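Local atomic coordinates of tryptophane-5-halogenase (Microbispora sp. ATCC PTA-5024, PDB entry 5UAO), a protein that chlorinates a tryptophan of a lanthipeptide at carbon 5 during NAI-107 biosynthesis, as a member of the FAD-binding tryptophan halogenase family. Residues T150-P155 with L270-T275; A276-A281 with N408-T413. All coordinates share one frame; numbering follows the deposited sequence.

Contact 1: residues T150-P155 with L270-T275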
loop_
_atom_site.group_PDB
_atom_site.type_symbol
_atom_site.label_atom_id
_atom_site.label_comp_id
_atom_site.label_asym_id
_atom_site.label_seq_id
_atom_site.Cartn_x
_atom_site.Cartn_y
_atom_site.Cartn_z
ATOM N N THR A 150 -26.894 -13.827 -12.258
ATOM C CA THR A 150 -28.354 -13.676 -12.393
ATOM C C THR A 150 -29.005 -14.660 -13.402
ATOM O O THR A 150 -30.180 -14.978 -13.281
ATOM C CB THR A 150 -28.816 -12.237 -12.684
ATOM O OG1 THR A 150 -28.216 -11.759 -13.896
ATOM C CG2 THR A 150 -28.427 -11.320 -11.512
ATOM N N GLU A 151 -28.247 -15.158 -14.354
ATOM C CA GLU A 151 -28.726 -16.235 -15.230
ATOM C C GLU A 151 -28.562 -17.623 -14.626
ATOM O O GLU A 151 -29.068 -18.575 -15.206
ATOM C CB GLU A 151 -27.972 -16.228 -16.549
ATOM C CG GLU A 151 -28.038 -14.928 -17.307
ATOM C CD GLU A 151 -29.244 -14.814 -18.227
ATOM O OE1 GLU A 151 -29.957 -15.821 -18.463
ATOM O OE2 GLU A 151 -29.439 -13.689 -18.731
ATOM N N ASP A 152 -27.877 -17.769 -13.481
ATOM C CA ASP A 152 -27.463 -19.069 -12.965
ATOM C C ASP A 152 -26.748 -19.905 -14.054
ATOM O O ASP A 152 -27.023 -21.094 -14.229
ATOM C CB ASP A 152 -28.639 -19.876 -12.343
ATOM C CG ASP A 152 -29.114 -19.292 -10.994
ATOM O OD1 ASP A 152 -28.296 -18.942 -10.186
ATOM O OD2 ASP A 152 -30.325 -19.124 -10.752
ATOM N N ARG A 153 -25.794 -19.294 -14.753
ATOM C CA ARG A 153 -25.041 -20.003 -15.782
ATOM C C ARG A 153 -23.570 -19.732 -15.544
ATOM O O ARG A 153 -23.215 -18.873 -14.702
ATOM C CB ARG A 153 -25.513 -19.509 -17.179
ATOM C CG ARG A 153 -26.817 -20.152 -17.626
ATOM C CD ARG A 153 -27.338 -19.472 -18.871
ATOM N NE ARG A 153 -28.694 -19.901 -19.177
ATOM C CZ ARG A 153 -29.016 -21.090 -19.657
ATOM N NH1 ARG A 153 -28.084 -21.991 -19.906
ATOM N NH2 ARG A 153 -30.297 -21.393 -19.868
ATOM N N VAL A 154 -22.704 -20.435 -16.261
ATOM C CA VAL A 154 -21.263 -20.316 -16.095
ATOM C C VAL A 154 -20.621 -20.113 -17.478
ATOM O O VAL A 154 -21.194 -20.535 -18.467
ATOM C CB VAL A 154 -20.642 -21.535 -15.378
ATOM C CG1 VAL A 154 -21.187 -21.731 -13.972
ATOM C CG2 VAL A 154 -20.854 -22.844 -16.159
ATOM N N PRO A 155 -19.449 -19.465 -17.545
ATOM C CA PRO A 155 -18.919 -19.026 -18.849
ATOM C C PRO A 155 -18.125 -20.176 -19.577
ATOM O O PRO A 155 -16.900 -20.117 -19.793
ATOM C CB PRO A 155 -18.090 -17.805 -18.458
ATOM C CG PRO A 155 -17.536 -18.151 -17.075
ATOM C CD PRO A 155 -18.648 -18.907 -16.421
ATOM N N LEU A 270 -26.995 -26.477 -9.474
ATOM C CA LEU A 270 -25.857 -25.986 -8.679
ATOM C C LEU A 270 -25.717 -24.488 -8.965
ATOM O O LEU A 270 -25.345 -24.081 -10.058
ATOM C CB LEU A 270 -24.551 -26.770 -8.920
ATOM C CG LEU A 270 -24.648 -28.287 -8.976
ATOM C CD1 LEU A 270 -23.300 -28.916 -9.266
ATOM C CD2 LEU A 270 -25.182 -28.843 -7.668
ATOM N N LYS A 271 -26.129 -23.651 -7.998
ATOM C CA LYS A 271 -25.949 -22.209 -8.122
ATOM C C LYS A 271 -24.450 -21.831 -8.157
ATOM O O LYS A 271 -23.663 -22.325 -7.344
ATOM C CB LYS A 271 -26.667 -21.471 -6.968
ATOM C CG LYS A 271 -28.174 -21.596 -7.020
ATOM C CD LYS A 271 -28.841 -21.090 -5.732
ATOM C CE LYS A 271 -28.594 -22.025 -4.550
ATOM N NZ LYS A 271 -29.418 -23.236 -4.479
ATOM N N PRO A 272 -24.039 -21.013 -9.132
ATOM C CA PRO A 272 -22.610 -20.669 -9.285
ATOM C C PRO A 272 -22.147 -19.496 -8.438
ATOM O O PRO A 272 -21.460 -18.577 -8.918
ATOM C CB PRO A 272 -22.495 -20.351 -10.797
ATOM C CG PRO A 272 -23.825 -19.786 -11.148
ATOM C CD PRO A 272 -24.798 -20.623 -10.349
ATOM N N TYR A 273 -22.475 -19.568 -7.159
ATOM C CA TYR A 273 -22.207 -18.541 -6.236
ATOM C C TYR A 273 -22.597 -18.987 -4.805
ATOM O O TYR A 273 -23.368 -19.925 -4.586
ATOM C CB TYR A 273 -22.941 -17.230 -6.663
ATOM C CG TYR A 273 -24.408 -17.428 -6.936
ATOM C CD1 TYR A 273 -25.340 -17.560 -5.870
ATOM C CD2 TYR A 273 -24.869 -17.441 -8.238
ATOM C CE1 TYR A 273 -26.689 -17.782 -6.142
ATOM C CE2 TYR A 273 -26.199 -17.638 -8.530
ATOM C CZ TYR A 273 -27.094 -17.813 -7.512
ATOM O OH TYR A 273 -28.390 -17.991 -7.818
ATOM N N THR A 274 -22.086 -18.257 -3.830
ATOM C CA THR A 274 -22.519 -18.374 -2.457
ATOM C C THR A 274 -23.690 -17.386 -2.299
ATOM O O THR A 274 -23.674 -16.281 -2.888
ATOM C CB THR A 274 -21.353 -17.984 -1.537
ATOM O OG1 THR A 274 -20.291 -18.939 -1.656
ATOM C CG2 THR A 274 -21.778 -17.901 -0.146
ATOM N N THR A 275 -24.690 -17.736 -1.506
ATOM C CA THR A 275 -25.792 -16.802 -1.241
ATOM C C THR A 275 -25.665 -16.344 0.227
ATOM O O THR A 275 -25.333 -17.160 1.127
ATOM C CB THR A 275 -27.151 -17.472 -1.492
ATOM O OG1 THR A 275 -27.216 -17.931 -2.855
ATOM C CG2 THR A 275 -28.334 -16.516 -1.216
HETATM O O HOH W 1 -25.565 -23.371 -12.987
#

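Contact 2: residues A276-A281 with N408-T413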
loop_
_atom_site.group_PDB
_atom_site.type_symbol
_atom_site.label_atom_id
_atom_site.label_comp_id
_atom_site.label_asym_id
_atom_site.label_seq_id
_atom_site.Cartn_x
_atom_site.Cartn_y
_atom_site.Cartn_z
ATOM N N ALA A 276 -25.902 -15.062 0.447
ATOM C CA ALA A 276 -25.960 -14.474 1.784
ATOM C C ALA A 276 -27.322 -13.841 1.924
ATOM O O ALA A 276 -27.643 -12.874 1.201
ATOM C CB ALA A 276 -24.895 -13.414 1.929
ATOM N N THR A 277 -28.119 -14.408 2.841
ATOM C CA THR A 277 -29.529 -14.040 2.992
ATOM C C THR A 277 -29.748 -13.385 4.350
ATOM O O THR A 277 -29.444 -14.000 5.385
ATOM C CB THR A 277 -30.384 -15.343 2.882
ATOM O OG1 THR A 277 -30.223 -15.939 1.576
ATOM C CG2 THR A 277 -31.807 -15.125 3.072
ATOM N N THR A 278 -30.373 -12.232 4.363
ATOM C CA THR A 278 -30.629 -11.525 5.626
ATOM C C THR A 278 -31.706 -12.324 6.403
ATOM O O THR A 278 -32.667 -12.786 5.798
ATOM C CB THR A 278 -31.120 -10.137 5.361
ATOM O OG1 THR A 278 -30.146 -9.367 4.648
ATOM C CG2 THR A 278 -31.377 -9.338 6.675
ATOM N N MET A 279 -31.509 -12.464 7.724
ATOM C CA MET A 279 -32.338 -13.231 8.606
ATOM C C MET A 279 -32.685 -12.281 9.780
ATOM O O MET A 279 -32.220 -11.136 9.821
ATOM C CB MET A 279 -31.592 -14.465 9.138
ATOM C CG MET A 279 -31.111 -15.487 8.073
ATOM S SD MET A 279 -32.527 -16.328 7.333
ATOM C CE MET A 279 -32.752 -17.622 8.529
ATOM N N ASN A 280 -33.554 -12.725 10.663
ATOM C CA ASN A 280 -34.079 -11.795 11.691
ATOM C C ASN A 280 -33.020 -11.328 12.683
ATOM O O ASN A 280 -33.083 -10.206 13.195
ATOM C CB ASN A 280 -35.254 -12.438 12.441
ATOM C CG ASN A 280 -36.507 -12.611 11.555
ATOM O OD1 ASN A 280 -36.689 -11.892 10.602
ATOM N ND2 ASN A 280 -37.382 -13.556 11.921
ATOM N N ALA A 281 -32.077 -12.207 12.974
ATOM C CA ALA A 281 -31.019 -11.914 13.956
ATOM C C ALA A 281 -29.626 -12.223 13.402
ATOM O O ALA A 281 -28.722 -12.628 14.170
ATOM C CB ALA A 281 -31.291 -12.754 15.174
ATOM N N ASN A 408 -27.633 -2.279 6.168
ATOM C CA ASN A 408 -28.567 -3.262 5.675
ATOM C C ASN A 408 -29.997 -2.913 6.078
ATOM O O ASN A 408 -30.501 -3.325 7.128
ATOM C CB ASN A 408 -28.172 -4.707 6.122
ATOM C CG ASN A 408 -29.067 -5.770 5.466
ATOM O OD1 ASN A 408 -29.978 -5.407 4.739
ATOM N ND2 ASN A 408 -28.859 -7.038 5.797
ATOM N N GLY A 409 -30.670 -2.170 5.209
ATOM C CA GLY A 409 -32.060 -1.775 5.437
ATOM C C GLY A 409 -33.162 -2.765 5.134
ATOM O O GLY A 409 -34.310 -2.351 4.965
ATOM N N ARG A 410 -32.870 -4.068 5.022
ATOM C CA ARG A 410 -33.851 -5.025 4.550
ATOM C C ARG A 410 -34.937 -5.292 5.592
ATOM O O ARG A 410 -36.093 -5.399 5.207
ATOM C CB ARG A 410 -33.198 -6.371 4.185
ATOM C CG ARG A 410 -34.073 -7.334 3.392
ATOM C CD ARG A 410 -33.227 -8.326 2.639
ATOM N NE ARG A 410 -33.937 -9.043 1.571
ATOM C CZ ARG A 410 -34.028 -8.653 0.302
ATOM N NH1 ARG A 410 -33.408 -7.578 -0.154
ATOM N NH2 ARG A 410 -34.693 -9.385 -0.559
ATOM N N LEU A 411 -34.570 -5.507 6.877
ATOM C CA LEU A 411 -35.533 -6.002 7.874
ATOM C C LEU A 411 -35.697 -5.027 9.044
ATOM O O LEU A 411 -34.777 -4.286 9.357
ATOM C CB LEU A 411 -35.149 -7.392 8.388
ATOM C CG LEU A 411 -35.122 -8.511 7.352
ATOM C CD1 LEU A 411 -34.817 -9.845 8.069
ATOM C CD2 LEU A 411 -36.405 -8.603 6.564
ATOM N N ASP A 412 -36.867 -5.011 9.665
ATOM C CA ASP A 412 -37.123 -4.072 10.805
ATOM C C ASP A 412 -37.136 -4.750 12.209
ATOM O O ASP A 412 -37.813 -4.310 13.140
ATOM C CB ASP A 412 -38.398 -3.229 10.538
ATOM C CG ASP A 412 -38.172 -2.092 9.480
ATOM O OD1 ASP A 412 -37.009 -1.728 9.165
ATOM O OD2 ASP A 412 -39.168 -1.543 8.946
ATOM N N THR A 413 -36.291 -5.733 12.389
ATOM C CA THR A 413 -36.221 -6.521 13.620
ATOM C C THR A 413 -35.288 -5.810 14.621
ATOM O O THR A 413 -34.487 -4.975 14.231
ATOM C CB THR A 413 -35.655 -7.930 13.345
ATOM O OG1 THR A 413 -34.301 -7.797 12.874
ATOM C CG2 THR A 413 -36.526 -8.713 12.325
HETATM O O HOH W 2 -33.808 -11.672 3.314
#

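Contact 1: residues T150-P155 with L270-T275
The phenol ring of Tyr273 and the carboxylate of Asp152 meet at the ring's edge, near its plane, with the two flat groups turned only 27° apart. On one face of the ring lies CB of Lys271, 3.7 Å above the plane and shifted from the ring centre toward its periphery; in plane at another edge sits OG1 of Thr275. The contact joins the C-terminal end of helix 144-151, finished by a Schellman motif, to the turn that leads into strand 274-279. Asp152 carries the positive phi of that motif (50°). Its CG stands anti to the carbonyl carbon (chi1 -72°), and the OD1 branch reaches the phenol. Tyr273 OH donates to Asp152 OD1 at 2.6 Å, on the syn lone pair. With an alanine here, the Tyr273 hydroxyl would probably lose this acceptor and a gap would open beside Pro272, whose CD packs 3.9 Å from Asp152 OD1. The ammonium NZ of Lys271 turns elsewhere, to a salt bridge with Asp293.

Proline suits position 272, the centre of an inverse gamma turn, because its ring restrains phi and presents a compact apolar surface. Its CG rests 3.7 Å from the carbonyl oxygen of Arg153, while CB meets CG1 of the branched Val154 at 3.7 Å. Helix 505-514 adjoins this side through Gln505 and Ala508, which touch Val154. A water bridges the backbones, donating to Asp152 O, which also accepts from Arg504 NH1, and to Leu270 O, each at 3.0 Å.

Contact 2: residues A276-A281 with N408-T413
The side chains of Thr278 and Asn408 meet head-on, and Asn408 ND2 donates to Thr278 OG1 at 2.9 Å with an N-H...O angle of 163°. The hydroxyl lies within 5° of the amide plane. This joins strand 274-279, in a mixed sheet, to the connection between helices 383-406 and 414-422, which contains an Asx turn: Asn408 OD1 accepts from Arg410 N at 3.2 Å, the donor lying above the carbonyl plane. Asparagine suits the place because one amide serves both segments. OD1 also receives Gly110 N, and CG anti to the backbone N (chi1 -173°) carries the amide across to the strand. Thr278 OG1 has a second partner in the backbone oxygen of Glu108, so this buried hydroxyl is engaged twice.

Arg410 extends past Thr278, its CD 3.8 Å from OG1, and delivers its guanidinium to the carbonyl oxygens of Arg112, Gly110 and Pro113. A water donates to Thr278 O and is held weakly by Arg410 NE. Leucine provides the apolar filling: Leu411 CD1 lies 3.7 Å from Thr278 CG2 and also touches the carbonyl oxygen of Met279, which accepts from Trp416 NE1.

Thr413 is the N-cap of helix 414-422, and threonine fits because its short hydroxyl caps a backbone N just beyond the segment while its methyl packs near Asn280 OD1. The same OG1 donates to Asn280 O at 2.7 Å, in the carbonyl plane and on a lone pair.

In the fold
Contact 1 holds the turn that leads into strand 274-279, and contact 2 holds the strand's far end and the residue after it; their centres are about 23 Å apart. Both are partly buried and lie away from the chain centre, contact 2 somewhat farther out, so neither is a deep core. Each reaches a helix boundary, but of a different kind: in contact 1 the end of helix 144-151, in contact 2 the approach to helix 414-422. The chemistry differs accordingly. A carboxylate, a phenol and a proline carry the first, whereas amide and hydroxyl groups, with a leucine and the aliphatic part of an arginine, carry the second. Contact 2 also buries more surface.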